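Local coordinates for hypothetical leucine rich repeat protein (Pseudoflavonifractor capillosus, PDB 4OJU) that is of unknown function but, as a leucine-rich repeat portion of a larger SLH-domain protein, may bind other proteins, at residues T15-F20 against T25-D30; P42-V45 against Q51-P54. All blocks are in the same frame, centred on the assembly; numbering follows the deposited sequence.

Contact 1: residues T15-F20 against T25-D30; sequences TFEIWF and TLTRYD
The indole of W19 meets T25 at its edge: the ring N-H reaches T25 OG1 (NE1–OG1 2.8 Å), which lies 21° out of the ring plane, while T25 CB sits in plane at the same edge and E17 CB rests over one face near the rim. The F16 ring sits on the other side of this antiparallel beta hairpin, its CE1 near L26 CG at 3.9 Å in one of two leucine conformers. T15 OG1 and a water lie over the same face of the R28 guanidinium in the conformer described, one of two; there D30 is at its edge, with a salt bridge between R28 NH2 and D30 OD2 (3.0 Å). Strands 15-19 and 25-29 are stitched by a pair of bonds, E17 N to T25 O and T25 N to E17 O. Toward T15 the register slips by one at a classic beta bulge, T27 and R28 both facing T15. T15 O takes the T27 amide (O–N 2.9 Å) and, weakly, that of R28, while T15 N bonds R28 O. With OG1 set between backbone N and carbonyl carbon (chi1 61°), T27 turns CG2 over the extended side chain of E17, crossing it at about a right angle. T15 OG1 bonds Q10 and accepts from a water (2.7 Å) that also donates to R28 O at 3.2 Å.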
ATOM      1  N   THR A  15      18.254   6.328  25.509  1.00 24.20           N
ATOM      2  CA  THR A  15      17.849   5.721  26.780  1.00 23.49           C
ATOM      3  C   THR A  15      17.902   4.217  26.593  1.00 26.68           C
ATOM      4  O   THR A  15      17.331   3.720  25.635  1.00 23.36           O
ATOM      5  CB  THR A  15      16.441   6.151  27.244  1.00 26.62           C
ATOM      6  OG1 THR A  15      16.322   7.565  27.191  1.00 28.54           O
ATOM      7  CG2 THR A  15      16.107   5.616  28.643  1.00 25.33           C
ATOM      8  N   PHE A  16      18.540   3.500  27.521  1.00 23.90           N
ATOM      9  CA  PHE A  16      18.589   2.050  27.474  1.00 22.58           C
ATOM     10  C   PHE A  16      18.042   1.445  28.722  1.00 28.02           C
ATOM     11  O   PHE A  16      18.300   1.960  29.826  1.00 28.05           O
ATOM     12  CB  PHE A  16      20.032   1.535  27.319  1.00 23.91           C
ATOM     13  CG  PHE A  16      20.746   1.975  26.084  1.00 24.94           C
ATOM     14  CD1 PHE A  16      20.627   1.256  24.896  1.00 27.24           C
ATOM     15  CD2 PHE A  16      21.544   3.110  26.098  1.00 26.22           C
ATOM     16  CE1 PHE A  16      21.282   1.683  23.737  1.00 28.80           C
ATOM     17  CE2 PHE A  16      22.213   3.516  24.956  1.00 28.99           C
ATOM     18  CZ  PHE A  16      22.075   2.807  23.775  1.00 27.54           C
ATOM     19  N   GLU A  17      17.352   0.304  28.564  1.00 22.98           N
ATOM     20  CA  GLU A  17      16.945  -0.489  29.709  1.00 23.51           C
ATOM     21  C   GLU A  17      17.797  -1.735  29.683  1.00 27.62           C
ATOM     22  O   GLU A  17      17.883  -2.400  28.637  1.00 24.50           O
ATOM     23  CB  GLU A  17      15.455  -0.816  29.692  1.00 24.57           C
ATOM     24  CG  GLU A  17      14.616   0.362  30.141  1.00 29.01           C
ATOM     25  CD  GLU A  17      13.122   0.145  30.091  1.00 43.38           C
ATOM     26  OE1 GLU A  17      12.679  -0.824  29.435  1.00 36.42           O
ATOM     27  OE2 GLU A  17      12.389   0.966  30.683  1.00 42.81           O
ATOM     28  N   ILE A  18      18.506  -1.992  30.774  1.00 24.77           N
ATOM     29  CA  ILE A  18      19.342  -3.180  30.925  1.00 25.02           C
ATOM     30  C   ILE A  18      18.501  -4.179  31.696  1.00 30.25           C
ATOM     31  O   ILE A  18      18.052  -3.860  32.797  1.00 28.55           O
ATOM     32  CB  ILE A  18      20.697  -2.848  31.627  1.00 28.30           C
ATOM     33  CG1 ILE A  18      21.537  -1.893  30.747  1.00 28.68           C
ATOM     34  CG2 ILE A  18      21.477  -4.118  31.976  1.00 29.43           C
ATOM     35  CD1 ILE A  18      22.635  -1.159  31.538  1.00 33.08           C
ATOM     36  N   TRP A  19      18.312  -5.377  31.121  1.00 27.63           N
ATOM     37  CA  TRP A  19      17.500  -6.463  31.663  1.00 29.83           C
ATOM     38  C   TRP A  19      18.327  -7.412  32.496  1.00 29.66           C
ATOM     39  O   TRP A  19      19.527  -7.514  32.278  1.00 28.54           O
ATOM     40  CB  TRP A  19      16.872  -7.223  30.489  1.00 30.29           C
ATOM     41  CG  TRP A  19      16.043  -6.340  29.619  1.00 32.41           C
ATOM     42  CD1 TRP A  19      16.433  -5.700  28.480  1.00 34.65           C
ATOM     43  CD2 TRP A  19      14.683  -5.981  29.840  1.00 33.68           C
ATOM     44  NE1 TRP A  19      15.398  -4.941  27.995  1.00 34.18           N
ATOM     45  CE2 TRP A  19      14.312  -5.089  28.815  1.00 36.79           C
ATOM     46  CE3 TRP A  19      13.731  -6.335  30.806  1.00 37.56           C
ATOM     47  CZ2 TRP A  19      13.021  -4.558  28.715  1.00 37.17           C
ATOM     48  CZ3 TRP A  19      12.437  -5.829  30.690  1.00 40.05           C
ATOM     49  CH2 TRP A  19      12.097  -4.942  29.661  1.00 39.74           C
ATOM     50  N   PHE A  20      17.696  -8.153  33.424  1.00 26.05           N
ATOM     51  CA  PHE A  20      18.389  -9.144  34.222  1.00 26.57           C
ATOM     52  C   PHE A  20      18.941 -10.320  33.356  1.00 32.88           C
ATOM     53  O   PHE A  20      19.843 -11.012  33.820  1.00 31.70           O
ATOM     54  CB  PHE A  20      17.496  -9.651  35.350  1.00 29.32           C
ATOM     55  CG  PHE A  20      17.513  -8.718  36.544  1.00 30.64           C
ATOM     56  CD1 PHE A  20      18.623  -8.650  37.379  1.00 33.43           C
ATOM     57  CD2 PHE A  20      16.428  -7.892  36.820  1.00 30.57           C
ATOM     58  CE1 PHE A  20      18.639  -7.780  38.473  1.00 33.85           C
ATOM     59  CE2 PHE A  20      16.446  -7.023  37.916  1.00 32.18           C
ATOM     60  CZ  PHE A  20      17.552  -6.967  38.728  1.00 31.41           C
ATOM     61  N   THR A  25      18.021  -2.927  25.875  1.00 23.37           N
ATOM     62  CA  THR A  25      17.083  -2.481  24.851  1.00 22.51           C
ATOM     63  C   THR A  25      17.195  -0.982  24.740  1.00 25.67           C
ATOM     64  O   THR A  25      17.166  -0.294  25.777  1.00 25.98           O
ATOM     65  CB  THR A  25      15.628  -2.892  25.226  1.00 26.05           C
ATOM     66  OG1 THR A  25      15.544  -4.307  25.229  1.00 28.43           O
ATOM     67  CG2 THR A  25      14.557  -2.312  24.262  1.00 22.69           C
ATOM     68  N   LEU A  26      17.303  -0.473  23.494  1.00 22.52           N
ATOM     69  CA  LEU A  26      17.287   0.964  23.224  0.50 22.24           C
ATOM     70  C   LEU A  26      15.815   1.358  23.279  1.00 25.87           C
ATOM     71  O   LEU A  26      15.049   0.979  22.387  1.00 22.76           O
ATOM     72  CB  LEU A  26      17.937   1.290  21.859  0.50 22.06           C
ATOM     73  CG  LEU A  26      18.280   2.772  21.579  0.50 26.51           C
ATOM     74  CD1 LEU A  26      19.268   2.885  20.463  0.50 26.16           C
ATOM     75  CD2 LEU A  26      17.042   3.603  21.207  0.50 26.11           C
ATOM     76  N   THR A  27      15.397   2.036  24.358  1.00 23.49           N
ATOM     77  CA  THR A  27      13.966   2.350  24.513  1.00 22.19           C
ATOM     78  C   THR A  27      13.537   3.690  23.956  1.00 24.70           C
ATOM     79  O   THR A  27      12.365   3.832  23.594  1.00 23.26           O
ATOM     80  CB  THR A  27      13.550   2.262  25.985  1.00 28.23           C
ATOM     81  OG1 THR A  27      14.306   3.204  26.745  1.00 27.75           O
ATOM     82  CG2 THR A  27      13.712   0.859  26.560  1.00 28.58           C
ATOM     83  N   ARG A  28      14.451   4.680  23.905  0.50 22.93           N
ATOM     84  CA  ARG A  28      14.084   6.008  23.412  0.50 23.32           C
ATOM     85  C   ARG A  28      15.269   6.796  22.858  0.50 27.24           C
ATOM     86  O   ARG A  28      16.364   6.745  23.409  0.50 26.79           O
ATOM     87  CB  ARG A  28      13.437   6.829  24.556  0.50 23.66           C
ATOM     88  CG  ARG A  28      12.679   8.068  24.053  0.50 36.55           C
ATOM     89  CD  ARG A  28      12.206   9.003  25.161  0.50 45.28           C
ATOM     90  NE  ARG A  28      13.087  10.141  25.456  0.50 59.44           N
ATOM     91  CZ  ARG A  28      13.679  10.366  26.632  0.50 74.01           C
ATOM     92  NH1 ARG A  28      13.500   9.528  27.646  0.50 59.07           N
ATOM     93  NH2 ARG A  28      14.459  11.424  26.799  0.50 64.60           N
ATOM     94  N   TYR A  29      15.007   7.573  21.791  1.00 24.86           N
ATOM     95  CA  TYR A  29      15.944   8.500  21.182  1.00 25.15           C
ATOM     96  C   TYR A  29      15.387   9.897  21.415  1.00 29.82           C
ATOM     97  O   TYR A  29      14.267  10.191  20.994  1.00 28.20           O
ATOM     98  CB  TYR A  29      16.125   8.216  19.701  1.00 25.48           C
ATOM     99  CG  TYR A  29      17.073   9.167  19.006  1.00 26.85           C
ATOM    100  CD1 TYR A  29      18.455   8.977  19.069  1.00 28.25           C
ATOM    101  CD2 TYR A  29      16.591  10.212  18.226  1.00 27.34           C
ATOM    102  CE1 TYR A  29      19.330   9.789  18.350  1.00 29.00           C
ATOM    103  CE2 TYR A  29      17.456  11.052  17.527  1.00 28.26           C
ATOM    104  CZ  TYR A  29      18.824  10.817  17.567  1.00 34.05           C
ATOM    105  OH  TYR A  29      19.682  11.604  16.839  1.00 32.85           O
ATOM    106  N   ASP A  30      16.158  10.737  22.097  1.00 27.09           N
ATOM    107  CA  ASP A  30      15.736  12.092  22.407  1.00 29.00           C
ATOM    108  C   ASP A  30      16.484  13.048  21.488  1.00 32.22           C
ATOM    109  O   ASP A  30      17.655  13.340  21.708  1.00 30.16           O
ATOM    110  CB  ASP A  30      15.979  12.422  23.892  1.00 31.79           C
ATOM    111  CG  ASP A  30      15.493  13.791  24.358  1.00 42.01           C
ATOM    112  OD1 ASP A  30      15.186  14.651  23.494  1.00 42.20           O
ATOM    113  OD2 ASP A  30      15.410  14.000  25.584  1.00 45.84           O
TER
HETATM  114  O   HOH W   1      16.542   9.371  25.220  1.00 29.07           O
HETATM  115  O   HOH W   2      12.641   3.823  28.791  1.00 42.26           O

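Contact 2: residues P42-V45 against Q51-P54. With EDO (1,2-ethanediol), chain G.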
ATOM      1  N   PRO A  42      24.997   2.829  19.660  1.00 29.46           N
ATOM      2  CA  PRO A  42      26.101   2.034  20.249  1.00 30.00           C
ATOM      3  C   PRO A  42      25.737   0.553  20.339  1.00 33.03           C
ATOM      4  O   PRO A  42      24.568   0.206  20.543  1.00 31.13           O
ATOM      5  CB  PRO A  42      26.312   2.650  21.629  1.00 32.33           C
ATOM      6  CG  PRO A  42      25.120   3.467  21.904  1.00 36.44           C
ATOM      7  CD  PRO A  42      24.408   3.771  20.635  1.00 31.41           C
ATOM      8  N   ALA A  43      26.741  -0.312  20.151  1.00 31.04           N
ATOM      9  CA  ALA A  43      26.582  -1.769  20.226  1.00 30.78           C
ATOM     10  C   ALA A  43      26.503  -2.249  21.679  1.00 30.00           C
ATOM     11  O   ALA A  43      26.082  -3.373  21.938  1.00 29.08           O
ATOM     12  CB  ALA A  43      27.754  -2.447  19.529  1.00 32.98           C
ATOM     13  N   SER A  44      26.966  -1.423  22.616  1.00 25.74           N
ATOM     14  CA  SER A  44      26.929  -1.781  24.025  1.00 26.49           C
ATOM     15  C   SER A  44      26.682  -0.553  24.905  1.00 30.91           C
ATOM     16  O   SER A  44      26.845   0.582  24.459  1.00 31.75           O
ATOM     17  CB  SER A  44      28.215  -2.492  24.447  1.00 31.33           C
ATOM     18  OG  SER A  44      29.312  -1.599  24.464  1.00 41.81           O
ATOM     19  N   VAL A  45      26.260  -0.793  26.143  1.00 27.90           N
ATOM     20  CA  VAL A  45      25.984   0.258  27.126  1.00 28.14           C
ATOM     21  C   VAL A  45      26.593  -0.189  28.466  1.00 31.90           C
ATOM     22  O   VAL A  45      26.596  -1.383  28.774  1.00 30.14           O
ATOM     23  CB  VAL A  45      24.467   0.612  27.198  1.00 31.36           C
ATOM     24  CG1 VAL A  45      23.616  -0.603  27.519  1.00 30.62           C
ATOM     25  CG2 VAL A  45      24.190   1.737  28.180  1.00 31.41           C
ATOM     26  N   GLN A  51      29.900  -2.283  34.251  1.00 38.84           N
ATOM     27  CA  GLN A  51      29.623  -3.522  33.508  1.00 37.88           C
ATOM     28  C   GLN A  51      29.038  -3.174  32.132  1.00 39.16           C
ATOM     29  O   GLN A  51      28.143  -2.331  32.039  1.00 36.46           O
ATOM     30  CB  GLN A  51      28.670  -4.446  34.282  1.00 38.67           C
ATOM     31  CG  GLN A  51      28.523  -5.835  33.653  1.00 45.46           C
ATOM     32  CD  GLN A  51      27.879  -6.857  34.570  1.00 54.39           C
ATOM     33  OE1 GLN A  51      27.965  -6.782  35.802  1.00 46.67           O
ATOM     34  NE2 GLN A  51      27.248  -7.866  33.981  1.00 45.91           N
ATOM     35  N   GLU A  52      29.523  -3.842  31.082  1.00 37.16           N
ATOM     36  CA  GLU A  52      29.099  -3.633  29.700  1.00 36.57           C
ATOM     37  C   GLU A  52      28.051  -4.659  29.260  1.00 37.61           C
ATOM     38  O   GLU A  52      28.196  -5.854  29.540  1.00 38.80           O
ATOM     39  CB  GLU A  52      30.318  -3.721  28.785  1.00 39.54           C
ATOM     40  CG  GLU A  52      30.494  -2.501  27.912  1.00 58.94           C
ATOM     41  CD  GLU A  52      31.718  -2.592  27.024  1.00 88.38           C
ATOM     42  OE1 GLU A  52      31.556  -2.933  25.830  1.00 92.77           O
ATOM     43  OE2 GLU A  52      32.839  -2.353  27.530  1.00 73.95           O
ATOM     44  N   TYR A  53      27.012  -4.191  28.564  1.00 28.82           N
ATOM     45  CA  TYR A  53      25.900  -5.025  28.089  1.00 27.14           C
ATOM     46  C   TYR A  53      25.661  -4.806  26.617  1.00 31.63           C
ATOM     47  O   TYR A  53      25.645  -3.650  26.185  1.00 32.41           O
ATOM     48  CB  TYR A  53      24.585  -4.726  28.855  1.00 26.03           C
ATOM     49  CG  TYR A  53      24.711  -4.858  30.346  1.00 27.24           C
ATOM     50  CD1 TYR A  53      25.130  -3.783  31.123  1.00 29.45           C
ATOM     51  CD2 TYR A  53      24.437  -6.063  30.984  1.00 28.48           C
ATOM     52  CE1 TYR A  53      25.273  -3.902  32.503  1.00 31.58           C
ATOM     53  CE2 TYR A  53      24.571  -6.193  32.363  1.00 30.90           C
ATOM     54  CZ  TYR A  53      24.999  -5.114  33.113  1.00 34.95           C
ATOM     55  OH  TYR A  53      25.098  -5.219  34.462  1.00 35.15           O
ATOM     56  N   PRO A  54      25.368  -5.867  25.842  1.00 27.68           N
ATOM     57  CA  PRO A  54      25.104  -5.659  24.418  1.00 26.70           C
ATOM     58  C   PRO A  54      23.705  -5.070  24.176  1.00 28.36           C
ATOM     59  O   PRO A  54      22.751  -5.413  24.874  1.00 26.68           O
ATOM     60  CB  PRO A  54      25.230  -7.072  23.832  1.00 29.29           C
ATOM     61  CG  PRO A  54      24.832  -7.991  24.943  1.00 33.63           C
ATOM     62  CD  PRO A  54      25.311  -7.306  26.210  1.00 29.91           C
TER
HETATM   63  C1  EDO G 203      30.501   1.121  25.933  1.00 57.55           C
HETATM   64  O1  EDO G 203      29.386   0.455  26.501  1.00 55.26           O
HETATM   65  C2  EDO G 203      30.306   2.643  26.051  1.00 59.67           C
HETATM   66  O2  EDO G 203      30.154   2.976  27.424  1.00 61.31           O
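A second antiparallel hairpin in this leucine-rich repeat protein, strands 44-46 and 52-58, is paired here by S44 and V45 against E52, Y53 and P54. V45 and Y53 form a hydrogen-bonded pair: V45 N donates to Y53 O (2.9 Å), and Y53 N returns a bond to V45 O (2.8 Å). The neighbouring S44 and P54 form a non-hydrogen-bonded pair, and S44 CA makes a CA-H...O contact with Y53 O, 3.1 Å away. V45 and Y53 place their side chains on one face, where V45 O lies near the ring plane at the tyrosine's edge and the phenol OH bonds D47. Outward, on the face of S44 and P54, the serine hydroxyl donates to the E52 carboxylate (OG–OE1 2.9 Å), reaching it from above the plane, 39° out. A chi1 of 70° puts S44 OG where it can meet both the tip of the extended E52 chain, which comes across to it, and a bound diol. This 1,2-ethanediol, probably from the crystallisation liquor, donates a bond to the same hydroxyl, with EDO O1 2.9 Å from S44 OG.

How the contacts relate
Both contacts are antiparallel hairpins of one mixed sheet, following each other along the chain; strands 24-29 and 52-58 are parallel neighbours, with L26 bonded to V57 through the backbone. Their centres lie about 11 Å apart, and they meet at an apolar patch built on buried F16, I18, V45 and Y53, with P42 at its margin: F16 CZ reaches P42 CG and F16 CD2 reaches V45 CG2, both at 3.6 Å, while I18 packs on Y53 and V45. The W19–T25 and S44–E52 bonds lie away from that apolar face. Contact 1 adds a water bridge beside a bulged register; the smaller contact 2 keeps a regular register and uses its serine–carboxylate bond at the surface.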